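Local coordinates for DegV family protein (Thermus thermophilus, PDB 2DT8) that binds a fatty acid, palmitic acid, in a pocket inside the chain, and also carries a zinc ion; its wider role in the DegV family is unsettled, at residues 3-8 with 82-87; 41-46 with 260-265; 182-187 with 198-203; 210-215 with 243-248; 222-227 with 251-256. All coordinates share one frame; numbering follows the deposited sequence.

Contact 1: 3-8 with 82-87; sequences ITLVTD and HVLSLH
Val6 and Val83 pack tightly where the parallel strands 3-8 and 82-87 lie side by side. Val6 CG2 comes to 3.6 Å from Val83 CG1, and the two side chains cross at a slant. On the other face, Leu5 and Leu84 run alongside each other and point the same way. Their closest methyls, Leu5 CD2 and Leu84 CD2, are 3.8 Å apart. The backbone bonds alternate between the strands, with Thr4 N donating to His82 O and Leu84 N back to Thr4 O. The pair belongs to the sheet of an alpha/beta layer arrangement, with helices on both faces. Helices 120-135 and 139-151 cover the face of Leu5 and Leu84. Tyr73 and Phe69 of helix 66-76 lie on the face of Val6 and Ser85. The C-terminal end is held by polar groups. Thr7 OG1 sits anti to its backbone N (chi1 -172°) and donates to Leu86 O at 2.8 Å. His87 ND1 donates to Asp8 OD2 at 2.7 Å, in the ring plane, using the anti lone pair of that oxygen. Carboxylate and ring are nearly coplanar, 18° apart. At the other edge of the ring, His87 NE2 pairs with Ser85 OG at 2.7 Å, and Ser85 OG also bonds Tyr73 OH. Ile88 N also donates to Asp8 OD2, and Thr10 OG1 bonds Asp8 OD1, so the imidazole and carboxylate are both fixed in rotation. Ile3 and Thr4, at the N-terminal end, are partly exposed and pack more loosely. Ile3 CG2 reaches Leu84 CB only at 4.0 Å.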
# COMPACT_ATOMS: atom_id res chain seq x y z
N ILE A 3 -12.96 14.31 13.70
CA ILE A 3 -12.09 13.16 13.52
C ILE A 3 -10.99 13.51 12.52
O ILE A 3 -11.25 13.99 11.42
CB ILE A 3 -12.90 11.95 12.99
CG1 ILE A 3 -14.00 11.61 14.00
CG2 ILE A 3 -11.97 10.75 12.78
CD1 ILE A 3 -14.99 10.55 13.54
N THR A 4 -9.75 13.27 12.94
CA THR A 4 -8.59 13.53 12.10
C THR A 4 -7.98 12.19 11.67
O THR A 4 -7.88 11.25 12.47
CB THR A 4 -7.53 14.36 12.86
OG1 THR A 4 -8.02 15.69 13.04
CG2 THR A 4 -6.22 14.42 12.08
N LEU A 5 -7.60 12.11 10.40
CA LEU A 5 -6.98 10.91 9.85
C LEU A 5 -5.47 10.98 9.89
O LEU A 5 -4.87 11.99 9.52
CB LEU A 5 -7.39 10.72 8.39
CG LEU A 5 -8.74 10.10 8.13
CD1 LEU A 5 -9.15 10.40 6.70
CD2 LEU A 5 -8.66 8.60 8.38
N VAL A 6 -4.87 9.88 10.32
CA VAL A 6 -3.43 9.71 10.38
C VAL A 6 -3.11 8.40 9.67
O VAL A 6 -3.86 7.43 9.76
CB VAL A 6 -2.92 9.60 11.84
CG1 VAL A 6 -1.43 9.21 11.86
CG2 VAL A 6 -3.13 10.92 12.57
N THR A 7 -2.02 8.39 8.92
CA THR A 7 -1.58 7.17 8.27
C THR A 7 -0.05 7.18 8.28
O THR A 7 0.55 8.07 8.90
CB THR A 7 -2.14 7.05 6.81
OG1 THR A 7 -1.84 5.75 6.29
CG2 THR A 7 -1.55 8.12 5.90
N ASP A 8 0.57 6.19 7.67
CA ASP A 8 2.03 6.15 7.61
C ASP A 8 2.46 6.37 6.16
O ASP A 8 1.62 6.31 5.24
CB ASP A 8 2.57 4.83 8.17
CG ASP A 8 2.09 3.64 7.39
OD1 ASP A 8 2.61 3.43 6.28
OD2 ASP A 8 1.20 2.90 7.88
N HIS A 82 -10.99 13.06 18.03
CA HIS A 82 -10.61 11.66 17.84
C HIS A 82 -9.69 11.52 16.64
O HIS A 82 -9.76 12.32 15.70
CB HIS A 82 -11.88 10.83 17.61
CG HIS A 82 -11.70 9.36 17.81
ND1 HIS A 82 -11.92 8.74 19.02
CD2 HIS A 82 -11.32 8.38 16.95
CE1 HIS A 82 -11.68 7.45 18.90
NE2 HIS A 82 -11.32 7.20 17.66
N VAL A 83 -8.84 10.50 16.68
CA VAL A 83 -7.91 10.22 15.59
C VAL A 83 -8.17 8.82 15.05
O VAL A 83 -8.27 7.85 15.80
CB VAL A 83 -6.44 10.27 16.07
CG1 VAL A 83 -5.50 9.74 14.97
CG2 VAL A 83 -6.06 11.70 16.40
N LEU A 84 -8.33 8.73 13.73
CA LEU A 84 -8.52 7.44 13.07
C LEU A 84 -7.17 7.24 12.37
O LEU A 84 -6.80 8.03 11.50
CB LEU A 84 -9.68 7.54 12.07
CG LEU A 84 -9.92 6.29 11.22
CD1 LEU A 84 -10.13 5.07 12.11
CD2 LEU A 84 -11.15 6.53 10.34
N SER A 85 -6.45 6.20 12.78
CA SER A 85 -5.10 5.89 12.29
C SER A 85 -5.11 4.60 11.46
O SER A 85 -5.30 3.51 12.00
CB SER A 85 -4.19 5.74 13.52
OG SER A 85 -2.85 6.14 13.28
N LEU A 86 -4.89 4.74 10.15
CA LEU A 86 -4.92 3.63 9.19
C LEU A 86 -3.50 3.25 8.77
O LEU A 86 -2.70 4.08 8.37
CB LEU A 86 -5.73 4.01 7.95
CG LEU A 86 -7.24 3.76 8.06
CD1 LEU A 86 -7.80 4.47 9.27
CD2 LEU A 86 -7.93 4.22 6.79
N HIS A 87 -3.25 1.93 8.87
CA HIS A 87 -1.93 1.46 8.51
C HIS A 87 -1.62 0.14 7.73
O HIS A 87 -2.47 -0.74 7.63
CB HIS A 87 -1.18 1.34 9.85
CG HIS A 87 -1.11 2.70 10.49
ND1 HIS A 87 -0.28 3.69 10.04
CD2 HIS A 87 -1.83 3.19 11.58
CE1 HIS A 87 -0.51 4.74 10.85
NE2 HIS A 87 -1.43 4.47 11.78

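Contact 2: 41-46 with 260-265; sequences EEITPT and LGAVIA
Pro45 and Ala262 meet in a buried, mainly apolar contact between the starts of helices 45-53 and 262-268. Each is the first residue of its helix, after the N-cap residues Thr44 and Gly261. No direct hydrogen bond joins the two segments. The proline ring does most of the touching. Pro45 CB lies 3.6 Å from Ala265 CB, one turn further along the second helix. Pro45 CG meets the carbonyl of the loop before that helix, 3.4 Å from Leu260 O. A proline suits this first helical position, where no backbone N-H is needed for the helix bonds. Ile43 closes the contact from the loop side. Its CG1 is anti to the backbone N (chi1 -169°), which puts CG2 between the backbone N and the carbonyl carbon. Ile43 CG2 presses on Ala262 CB at 3.5 Å, tighter than usual for two carbons. A water gives the one polar link. It donates to Ile43 O at 2.8 Å and accepts from Ala262 N at 3.0 Å. Other helix-start amides are held from outside: Asp12 OD2 accepts from Gly261 N, and Asp39 OD1 from Val263 N. Thr44 caps its own helix, and Glu47 OE1 returns a bond to Thr44 N, consistent with a capping box. Val30 of strand 24-32 and Ile48 pack around Ile43 and Ala262. The second helix start also belongs to the lipid site: Val263 and Ile264 touch the bound palmitic acid, so the contact lies directly behind one side of the fatty acid pocket and probably helps position it.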
# COMPACT_ATOMS: atom_id res chain seq x y z
N GLU A 41 10.62 11.59 1.15
CA GLU A 41 11.25 12.89 1.32
C GLU A 41 12.74 12.94 1.08
O GLU A 41 13.26 13.94 0.57
CB GLU A 41 11.02 13.41 2.74
CG GLU A 41 9.58 13.51 3.18
CD GLU A 41 8.86 14.59 2.41
OE1 GLU A 41 9.16 15.78 2.64
OE2 GLU A 41 8.00 14.25 1.57
N GLU A 42 13.40 11.84 1.24
CA GLU A 42 14.84 11.75 1.16
C GLU A 42 15.46 10.65 0.34
O GLU A 42 16.68 10.60 0.22
CB GLU A 42 15.42 11.66 2.57
CG GLU A 42 15.03 12.79 3.49
CD GLU A 42 15.78 12.68 4.80
OE1 GLU A 42 15.58 11.69 5.53
OE2 GLU A 42 16.60 13.58 5.09
N ILE A 43 14.62 9.75 -0.20
CA ILE A 43 15.10 8.67 -1.03
C ILE A 43 14.00 8.19 -1.96
O ILE A 43 12.83 8.45 -1.70
CB ILE A 43 15.62 7.50 -0.13
CG1 ILE A 43 16.37 6.48 -1.00
CG2 ILE A 43 14.45 6.85 0.62
CD1 ILE A 43 17.34 5.62 -0.24
N THR A 44 14.49 7.58 -3.07
CA THR A 44 13.58 7.03 -4.08
C THR A 44 13.90 5.58 -4.41
O THR A 44 15.00 5.10 -4.13
CB THR A 44 13.71 7.79 -5.42
OG1 THR A 44 14.96 7.44 -6.03
CG2 THR A 44 13.66 9.30 -5.21
N PRO A 45 12.94 4.85 -4.99
CA PRO A 45 13.19 3.45 -5.36
C PRO A 45 14.37 3.36 -6.34
O PRO A 45 15.21 2.46 -6.23
CB PRO A 45 11.88 3.03 -6.01
CG PRO A 45 10.86 3.81 -5.18
CD PRO A 45 11.50 5.17 -5.07
N THR A 46 14.43 4.29 -7.29
CA THR A 46 15.50 4.29 -8.29
C THR A 46 16.88 4.36 -7.64
O THR A 46 17.81 3.65 -8.05
CB THR A 46 15.33 5.47 -9.27
OG1 THR A 46 14.13 5.28 -10.03
CG2 THR A 46 16.52 5.56 -10.23
N LEU A 260 5.56 3.63 -6.26
CA LEU A 260 5.65 3.02 -4.94
C LEU A 260 6.63 3.85 -4.12
O LEU A 260 7.55 4.47 -4.68
CB LEU A 260 6.25 1.62 -5.05
CG LEU A 260 5.41 0.50 -5.66
CD1 LEU A 260 6.28 -0.72 -5.87
CD2 LEU A 260 4.26 0.18 -4.72
N GLY A 261 6.44 3.87 -2.81
CA GLY A 261 7.38 4.57 -1.97
C GLY A 261 8.66 3.75 -1.84
O GLY A 261 8.68 2.54 -2.13
N ALA A 262 9.73 4.39 -1.39
CA ALA A 262 11.00 3.72 -1.21
C ALA A 262 10.90 2.58 -0.20
O ALA A 262 11.55 1.54 -0.36
CB ALA A 262 12.05 4.72 -0.77
N VAL A 263 10.08 2.75 0.84
CA VAL A 263 9.95 1.69 1.83
C VAL A 263 9.29 0.45 1.22
O VAL A 263 9.79 -0.67 1.39
CB VAL A 263 9.20 2.17 3.09
CG1 VAL A 263 8.81 0.99 3.97
CG2 VAL A 263 10.10 3.12 3.89
N ILE A 264 8.19 0.62 0.50
CA ILE A 264 7.56 -0.54 -0.12
C ILE A 264 8.48 -1.14 -1.20
O ILE A 264 8.63 -2.36 -1.28
CB ILE A 264 6.20 -0.17 -0.77
CG1 ILE A 264 5.22 0.30 0.30
CG2 ILE A 264 5.64 -1.38 -1.53
CD1 ILE A 264 4.81 -0.78 1.29
N ALA A 265 9.09 -0.29 -2.01
CA ALA A 265 9.97 -0.76 -3.09
C ALA A 265 11.18 -1.53 -2.57
O ALA A 265 11.72 -2.38 -3.29
CB ALA A 265 10.42 0.41 -3.94
O HOH W 1 10.26 7.28 -1.74

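Contact 3: 182-187 with 198-203; sequences LNLKPV and AGRARG
Strands 185-187 and 198-201 run antiparallel, with their axes 4.6 Å apart and an angle of 161° between their directions. Lys185 and Ala201 form a hydrogen-bonded pair: Lys185 N donates to Ala201 O at 2.8 Å, and Ala201 N returns the bond. Pro186 faces Arg200 as a non-hydrogen-bonded pair, a place where the missing proline N-H costs nothing. The two strands are the arms of a beta hairpin, and its regular pairing is broken by a classic beta bulge. Ala198 and Gly199 both face Val187. Val187 N donates to Gly199 O, while Val187 O accepts from Ala198 N at 2.8 Å. At the backbone angles of Gly199, a side chain would jam against the carbonyl of Ala198. Leu184 spreads its two methyls over the other strand. Leu184 CD2 lies 3.7 Å from Arg202 N. Leu184 CD1 touches Arg200 CB at 4.0 Å and also sits over one face of the Arg200 guanidinium. An alanine in place of Leu184 would lack both methyls and is likely to leave that guanidinium uncovered on this face and freer to turn. Lys185 bends at chi2 (-53°), and Lys185 CG lies 3.7 Å from Gly203 C. A water links Asn183 O to Gly203 N beyond the last strand pair. Val187 and Ala201 pack on helix 204-219, through Ile211 and Ala207.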
# COMPACT_ATOMS: atom_id res chain seq x y z
N LEU A 182 11.22 -20.46 -12.18
CA LEU A 182 12.10 -20.40 -13.33
C LEU A 182 12.22 -19.00 -13.94
O LEU A 182 12.58 -18.03 -13.28
CB LEU A 182 11.78 -21.59 -14.24
CG LEU A 182 12.17 -22.93 -13.61
CD1 LEU A 182 11.49 -24.09 -14.32
CD2 LEU A 182 13.68 -23.08 -13.68
N ASN A 183 12.05 -18.84 -15.12
CA ASN A 183 12.02 -17.67 -15.98
C ASN A 183 10.66 -17.01 -16.20
O ASN A 183 10.54 -15.99 -16.86
CB ASN A 183 12.75 -18.00 -17.24
CG ASN A 183 14.23 -18.32 -17.04
OD1 ASN A 183 14.93 -17.63 -16.30
ND2 ASN A 183 14.71 -19.37 -17.70
N LEU A 184 9.65 -17.66 -15.59
CA LEU A 184 8.31 -17.13 -15.77
C LEU A 184 8.02 -15.82 -14.97
O LEU A 184 8.80 -15.51 -14.07
CB LEU A 184 7.20 -18.16 -15.29
CG LEU A 184 7.11 -19.47 -16.06
CD1 LEU A 184 6.29 -20.46 -15.25
CD2 LEU A 184 6.48 -19.21 -17.41
N LYS A 185 6.97 -15.06 -15.29
CA LYS A 185 6.67 -13.82 -14.57
C LYS A 185 5.67 -14.17 -13.48
O LYS A 185 4.65 -14.78 -13.75
CB LYS A 185 6.07 -12.76 -15.49
CG LYS A 185 6.89 -12.47 -16.73
CD LYS A 185 8.34 -12.13 -16.41
CE LYS A 185 9.12 -11.90 -17.71
NZ LYS A 185 10.55 -11.60 -17.46
N PRO A 186 5.95 -13.78 -12.23
CA PRO A 186 5.05 -14.08 -11.12
C PRO A 186 3.92 -13.08 -10.97
O PRO A 186 4.09 -11.89 -11.21
CB PRO A 186 5.98 -14.04 -9.91
CG PRO A 186 6.90 -12.90 -10.26
CD PRO A 186 7.19 -13.14 -11.75
N VAL A 187 2.74 -13.58 -10.60
CA VAL A 187 1.60 -12.72 -10.36
C VAL A 187 1.27 -12.98 -8.89
O VAL A 187 1.05 -14.12 -8.48
CB VAL A 187 0.41 -13.07 -11.26
CG1 VAL A 187 -0.78 -12.17 -10.92
CG2 VAL A 187 0.82 -12.86 -12.73
N ALA A 198 -0.43 -15.89 -6.92
CA ALA A 198 -1.64 -15.77 -7.71
C ALA A 198 -1.38 -16.04 -9.19
O ALA A 198 -1.92 -15.35 -10.06
CB ALA A 198 -2.24 -14.38 -7.55
N GLY A 199 -0.54 -17.02 -9.48
CA GLY A 199 -0.28 -17.38 -10.86
C GLY A 199 1.08 -17.01 -11.42
O GLY A 199 1.85 -16.26 -10.80
N ARG A 200 1.38 -17.55 -12.60
CA ARG A 200 2.64 -17.30 -13.31
C ARG A 200 2.33 -17.28 -14.80
O ARG A 200 1.44 -18.00 -15.26
CB ARG A 200 3.65 -18.41 -13.02
CG ARG A 200 4.16 -18.44 -11.60
CD ARG A 200 4.93 -19.72 -11.35
NE ARG A 200 4.07 -20.89 -11.51
CZ ARG A 200 4.49 -22.14 -11.40
NH1 ARG A 200 5.77 -22.39 -11.13
NH2 ARG A 200 3.64 -23.14 -11.56
N ALA A 201 3.07 -16.48 -15.56
CA ALA A 201 2.83 -16.39 -16.99
C ALA A 201 4.12 -16.24 -17.79
O ALA A 201 5.13 -15.75 -17.30
CB ALA A 201 1.91 -15.20 -17.28
N ARG A 202 4.12 -16.79 -18.97
CA ARG A 202 5.24 -16.58 -19.87
C ARG A 202 5.12 -15.23 -20.62
O ARG A 202 4.44 -15.11 -21.64
CB ARG A 202 5.33 -17.72 -20.95
CG ARG A 202 6.49 -17.61 -21.92
CD ARG A 202 6.49 -18.73 -22.95
NE ARG A 202 7.85 -19.09 -23.35
CZ ARG A 202 8.32 -17.89 -23.74
NH1 ARG A 202 7.83 -17.05 -24.63
NH2 ARG A 202 9.58 -17.77 -23.33
N GLY A 203 5.99 -14.33 -20.09
CA GLY A 203 5.99 -12.99 -20.65
C GLY A 203 5.13 -11.95 -19.93
O GLY A 203 4.13 -12.26 -19.30
O HOH W 2 8.42 -15.16 -18.87

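Contact 4: 210-215 with 243-248; sequences EILKAF and QEVLAS
The first torsions of Leu212 and Val245 bring their methyls into contact. Leu212 has CG anti to the backbone N (chi1 -170°), which carries the isobutyl group toward helix 236-247, where CD1 makes the contact. Val245 places CG1 anti to its own backbone N (chi1 167°), and its two methyls then serve different partners. Val245 CG2 meets Leu212 CD1 at 3.8 Å, the two side chains meeting at a slant. Val245 CG1 meets the ring atom Phe215 CE2 at 3.9 Å. The phenylalanine and the valine cross at about a right angle. Leu212 CD1 also lies 4.3 Å from Ser248 CB. Segments 210-215 and 243-247 of helices 204-219 and 236-247 have local axes 10.8 Å apart and inclined by 35°, with the two helices running in the same general direction. At that spacing the contact is made by side chains reaching across, and Leu212 CD1 also comes near the backbone of Val245. Both helices lie on one face of the sheet that holds strands 154-158, 273-279, 225-231 and 252-259. Phe215 makes edge-to-face ring contacts with Phe154 and Phe275 of that sheet. Val245 packs on Phe275, Phe229 and Val252. Ser248 OG donates to Val245 O at 2.7 Å and also bonds Leu250 N. One polar link joins the two helices, a salt bridge from Glu244 OE1 to Arg208. Another runs from Arg216 NH2 to Ser248 O. Between segments 210-215 and 243-248 there is no hydrogen bond. Their fit therefore rests on the shape of three apolar side chains, with the charged and polar links set at the margin.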
# COMPACT_ATOMS: atom_id res chain seq x y z
N GLU A 210 -3.46 -12.32 -17.35
CA GLU A 210 -3.84 -13.09 -16.18
C GLU A 210 -4.31 -12.19 -15.03
O GLU A 210 -5.33 -12.43 -14.39
CB GLU A 210 -2.64 -13.94 -15.56
CG GLU A 210 -2.82 -14.53 -14.16
CD GLU A 210 -4.08 -15.39 -14.02
OE1 GLU A 210 -4.45 -16.07 -15.00
OE2 GLU A 210 -4.68 -15.39 -12.92
N ILE A 211 -3.81 -10.99 -15.03
CA ILE A 211 -4.21 -10.08 -13.98
C ILE A 211 -5.60 -9.51 -14.33
O ILE A 211 -6.50 -9.41 -13.49
CB ILE A 211 -3.24 -8.80 -13.81
CG1 ILE A 211 -1.95 -9.24 -13.12
CG2 ILE A 211 -3.91 -7.65 -13.04
CD1 ILE A 211 -0.87 -8.17 -13.11
N LEU A 212 -5.84 -9.30 -15.67
CA LEU A 212 -7.14 -8.77 -16.08
C LEU A 212 -8.23 -9.85 -15.99
O LEU A 212 -9.38 -9.55 -15.66
CB LEU A 212 -7.06 -8.22 -17.51
CG LEU A 212 -8.28 -7.41 -17.97
CD1 LEU A 212 -8.30 -6.04 -17.32
CD2 LEU A 212 -8.25 -7.29 -19.48
N LYS A 213 -7.81 -11.08 -16.15
CA LYS A 213 -8.73 -12.19 -15.99
C LYS A 213 -9.22 -12.22 -14.54
O LYS A 213 -10.41 -12.35 -14.27
CB LYS A 213 -8.04 -13.52 -16.34
CG LYS A 213 -8.90 -14.75 -16.05
CD LYS A 213 -8.14 -16.04 -16.38
CE LYS A 213 -8.95 -17.27 -15.97
NZ LYS A 213 -8.22 -18.54 -16.30
N ALA A 214 -8.28 -12.11 -13.60
CA ALA A 214 -8.61 -12.12 -12.18
C ALA A 214 -9.49 -10.91 -11.84
O ALA A 214 -10.45 -11.03 -11.07
CB ALA A 214 -7.34 -12.09 -11.34
N PHE A 215 -9.15 -9.76 -12.40
CA PHE A 215 -9.90 -8.54 -12.16
C PHE A 215 -11.34 -8.63 -12.64
O PHE A 215 -12.27 -8.23 -11.92
CB PHE A 215 -9.23 -7.35 -12.83
CG PHE A 215 -9.93 -6.04 -12.60
CD1 PHE A 215 -10.09 -5.54 -11.31
CD2 PHE A 215 -10.43 -5.31 -13.67
CE1 PHE A 215 -10.73 -4.32 -11.10
CE2 PHE A 215 -11.07 -4.09 -13.46
CZ PHE A 215 -11.22 -3.60 -12.18
N GLN A 243 -4.26 0.85 -19.19
CA GLN A 243 -4.97 1.04 -20.45
C GLN A 243 -5.92 -0.13 -20.71
O GLN A 243 -7.08 0.07 -21.11
CB GLN A 243 -3.97 1.19 -21.60
CG GLN A 243 -3.19 2.52 -21.55
CD GLN A 243 -1.87 2.48 -22.30
OE1 GLN A 243 -1.14 3.47 -22.33
NE2 GLN A 243 -1.56 1.33 -22.90
N GLU A 244 -5.44 -1.34 -20.50
CA GLU A 244 -6.21 -2.57 -20.64
C GLU A 244 -7.38 -2.58 -19.64
O GLU A 244 -8.53 -2.77 -20.03
CB GLU A 244 -5.29 -3.79 -20.45
CG GLU A 244 -4.21 -3.90 -21.56
CD GLU A 244 -3.26 -5.07 -21.39
OE1 GLU A 244 -2.56 -5.15 -20.35
OE2 GLU A 244 -3.20 -5.92 -22.31
N VAL A 245 -7.24 -2.06 -18.48
CA VAL A 245 -8.32 -1.99 -17.51
C VAL A 245 -9.37 -0.94 -17.88
O VAL A 245 -10.57 -1.19 -17.77
CB VAL A 245 -7.80 -1.67 -16.08
CG1 VAL A 245 -8.95 -1.29 -15.16
CG2 VAL A 245 -7.07 -2.89 -15.52
N LEU A 246 -8.92 0.23 -18.31
CA LEU A 246 -9.84 1.29 -18.69
C LEU A 246 -10.57 0.99 -19.99
O LEU A 246 -11.59 1.61 -20.29
CB LEU A 246 -9.09 2.63 -18.80
CG LEU A 246 -8.70 3.29 -17.46
CD1 LEU A 246 -7.94 4.58 -17.70
CD2 LEU A 246 -9.96 3.56 -16.64
N ALA A 247 -10.05 0.03 -20.75
CA ALA A 247 -10.66 -0.37 -22.02
C ALA A 247 -11.40 -1.71 -21.89
O ALA A 247 -11.96 -2.21 -22.87
CB ALA A 247 -9.59 -0.48 -23.10
N SER A 248 -11.41 -2.28 -20.69
CA SER A 248 -12.06 -3.56 -20.44
C SER A 248 -13.59 -3.49 -20.52
O SER A 248 -14.25 -4.52 -20.63
CB SER A 248 -11.67 -4.08 -19.05
OG SER A 248 -12.22 -3.25 -18.05

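Contact 5: 222-227 with 251-256; sequences RKRIRA and PVEEAL
The beta-alpha-beta unit of strand 225-231, helix 236-247 and strand 252-259 sets Ile225 beside Val252 as parallel neighbours. Ile225 N donates to Pro251 O, and Glu253 N donates to Ile225 O at 2.8 Å, so the two bonds bracket Val252. Further on, Ala227 pairs with Ala255. The second strand thus spends one residue more than the first over this span, consistent with a beta bulge near Glu253. Ala227 N donates to Glu254 O at 2.9 Å, but the bond from Leu256 N to Ala227 O is weak. Strand 252-259 is outermost in its four-stranded sheet. Ile225, Ala227 and Val252 pack together on the face covered by helices 204-219 and 236-247, with Ala227 CB 4.1 Å from Val252 CG1. A salt-bridge network gathers round Glu253, with Arg226 reaching it from the face opposite Ile225 and Ala227. Glu253 CG lies between the backbone N and the carbonyl carbon (chi1 58°), and the chain then extends to two arginines. Arg224 grips the carboxylate side-on. Arg224 NE reaches Glu253 OE1 at 3.0 Å, from above the carboxylate plane. Arg224 NH2 meets the syn lone pair of Glu253 OE2, also at 3.0 Å. Arg226 NE takes the anti lone pair of Glu253 OE2 at 3.1 Å, so that oxygen accepts from two arginines. Beyond this contact, Arg226 NH1 forms a salt bridge with Glu131 and bonds Tyr278 OH. With an alanine in place of Arg226, Glu253 OE2 would probably keep only its Arg224 bond of these two, and Glu131 would lose a charged mate.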
# COMPACT_ATOMS: atom_id res chain seq x y z
N ARG A 222 -20.34 -5.39 -9.96
CA ARG A 222 -20.05 -4.09 -9.37
C ARG A 222 -20.35 -2.95 -10.34
O ARG A 222 -19.96 -2.99 -11.51
CB ARG A 222 -18.59 -4.05 -8.90
CG ARG A 222 -18.24 -5.16 -7.89
CD ARG A 222 -16.73 -5.24 -7.63
NE ARG A 222 -16.37 -6.51 -7.02
CZ ARG A 222 -16.42 -6.76 -5.71
NH1 ARG A 222 -16.81 -5.82 -4.87
NH2 ARG A 222 -16.09 -7.97 -5.25
N LYS A 223 -21.01 -1.87 -9.81
CA LYS A 223 -21.38 -0.76 -10.69
C LYS A 223 -20.42 0.42 -10.73
O LYS A 223 -20.58 1.32 -11.56
CB LYS A 223 -22.75 -0.23 -10.32
CG LYS A 223 -23.88 -1.16 -10.64
CD LYS A 223 -25.17 -0.58 -10.14
CE LYS A 223 -26.29 -0.92 -11.08
NZ LYS A 223 -27.58 -0.39 -10.56
N ARG A 224 -19.61 0.50 -9.59
CA ARG A 224 -18.65 1.59 -9.45
C ARG A 224 -17.37 1.01 -8.89
O ARG A 224 -17.34 0.52 -7.75
CB ARG A 224 -19.17 2.66 -8.50
CG ARG A 224 -20.49 3.30 -8.91
CD ARG A 224 -20.90 4.33 -7.86
NE ARG A 224 -19.92 5.41 -7.74
CZ ARG A 224 -19.92 6.33 -6.78
NH1 ARG A 224 -20.85 6.31 -5.84
NH2 ARG A 224 -18.99 7.27 -6.77
N ILE A 225 -16.30 1.09 -9.67
CA ILE A 225 -15.01 0.56 -9.23
C ILE A 225 -13.97 1.66 -9.26
O ILE A 225 -13.93 2.46 -10.20
CB ILE A 225 -14.54 -0.58 -10.15
CG1 ILE A 225 -15.56 -1.73 -10.12
CG2 ILE A 225 -13.15 -1.05 -9.71
CD1 ILE A 225 -15.34 -2.78 -11.19
N ARG A 226 -13.14 1.71 -8.22
CA ARG A 226 -12.04 2.67 -8.14
C ARG A 226 -10.76 1.84 -8.10
O ARG A 226 -10.63 0.91 -7.30
CB ARG A 226 -12.15 3.53 -6.88
CG ARG A 226 -13.33 4.51 -6.92
CD ARG A 226 -13.54 5.20 -5.58
NE ARG A 226 -14.53 6.28 -5.69
CZ ARG A 226 -15.03 6.94 -4.66
NH1 ARG A 226 -14.65 6.64 -3.42
NH2 ARG A 226 -15.91 7.91 -4.86
N ALA A 227 -9.83 2.17 -8.99
CA ALA A 227 -8.57 1.44 -9.09
C ALA A 227 -7.36 2.34 -8.81
O ALA A 227 -7.35 3.52 -9.10
CB ALA A 227 -8.45 0.82 -10.47
N PRO A 251 -16.82 -0.75 -15.29
CA PRO A 251 -17.08 0.62 -14.82
C PRO A 251 -16.07 1.20 -13.83
O PRO A 251 -16.38 1.42 -12.66
CB PRO A 251 -18.48 0.52 -14.23
CG PRO A 251 -18.48 -0.86 -13.64
CD PRO A 251 -17.76 -1.70 -14.68
N VAL A 252 -14.86 1.46 -14.31
CA VAL A 252 -13.79 2.02 -13.48
C VAL A 252 -13.86 3.55 -13.56
O VAL A 252 -13.51 4.15 -14.59
CB VAL A 252 -12.41 1.53 -13.98
CG1 VAL A 252 -11.30 2.04 -13.09
CG2 VAL A 252 -12.41 0.01 -14.01
N GLU A 253 -14.30 4.11 -12.47
CA GLU A 253 -14.45 5.56 -12.43
C GLU A 253 -13.24 6.36 -11.96
O GLU A 253 -13.18 7.58 -12.10
CB GLU A 253 -15.66 5.96 -11.58
CG GLU A 253 -15.63 5.48 -10.14
CD GLU A 253 -16.70 6.14 -9.30
OE1 GLU A 253 -17.84 6.26 -9.78
OE2 GLU A 253 -16.40 6.55 -8.15
N GLU A 254 -12.30 5.60 -11.38
CA GLU A 254 -11.10 6.27 -10.89
C GLU A 254 -10.04 5.28 -11.23
O GLU A 254 -10.17 4.07 -11.11
CB GLU A 254 -11.31 6.52 -9.43
CG GLU A 254 -10.02 7.00 -8.77
CD GLU A 254 -9.94 8.51 -8.66
OE1 GLU A 254 -10.49 9.22 -9.53
OE2 GLU A 254 -9.29 8.99 -7.71
N ALA A 255 -8.92 5.90 -11.65
CA ALA A 255 -7.77 5.07 -11.97
C ALA A 255 -6.40 5.83 -11.72
O ALA A 255 -5.64 6.16 -12.62
CB ALA A 255 -7.73 4.63 -13.48
N LEU A 256 -6.19 6.15 -10.44
CA LEU A 256 -5.04 6.92 -9.97
C LEU A 256 -3.77 6.11 -10.16
O LEU A 256 -3.80 4.90 -10.02
CB LEU A 256 -5.22 7.23 -8.49
CG LEU A 256 -4.20 8.08 -7.74
CD1 LEU A 256 -4.15 9.49 -8.32
CD2 LEU A 256 -4.63 8.13 -6.28

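In the fold
Contact 1 lies in the sheet of the N-terminal part, and contacts 3, 4 and 5 belong to the C-terminal part. Contact 2 joins the two parts. Segment 41-46 falls between the two segments of contact 1, contacts 3 to 5 all lie between the two segments of contact 2, and the segments of contacts 4 and 5 alternate. The centres of contacts 1 and 3 are about 37 Å apart, on opposite sides of the chain centre. Those of contacts 4 and 5 are about 12 Å apart, and Phe215 meets Ile225 and Leu246 meets Ala255. The palmitic acid lies beside contact 2, consistent with a lipid held where the two parts meet.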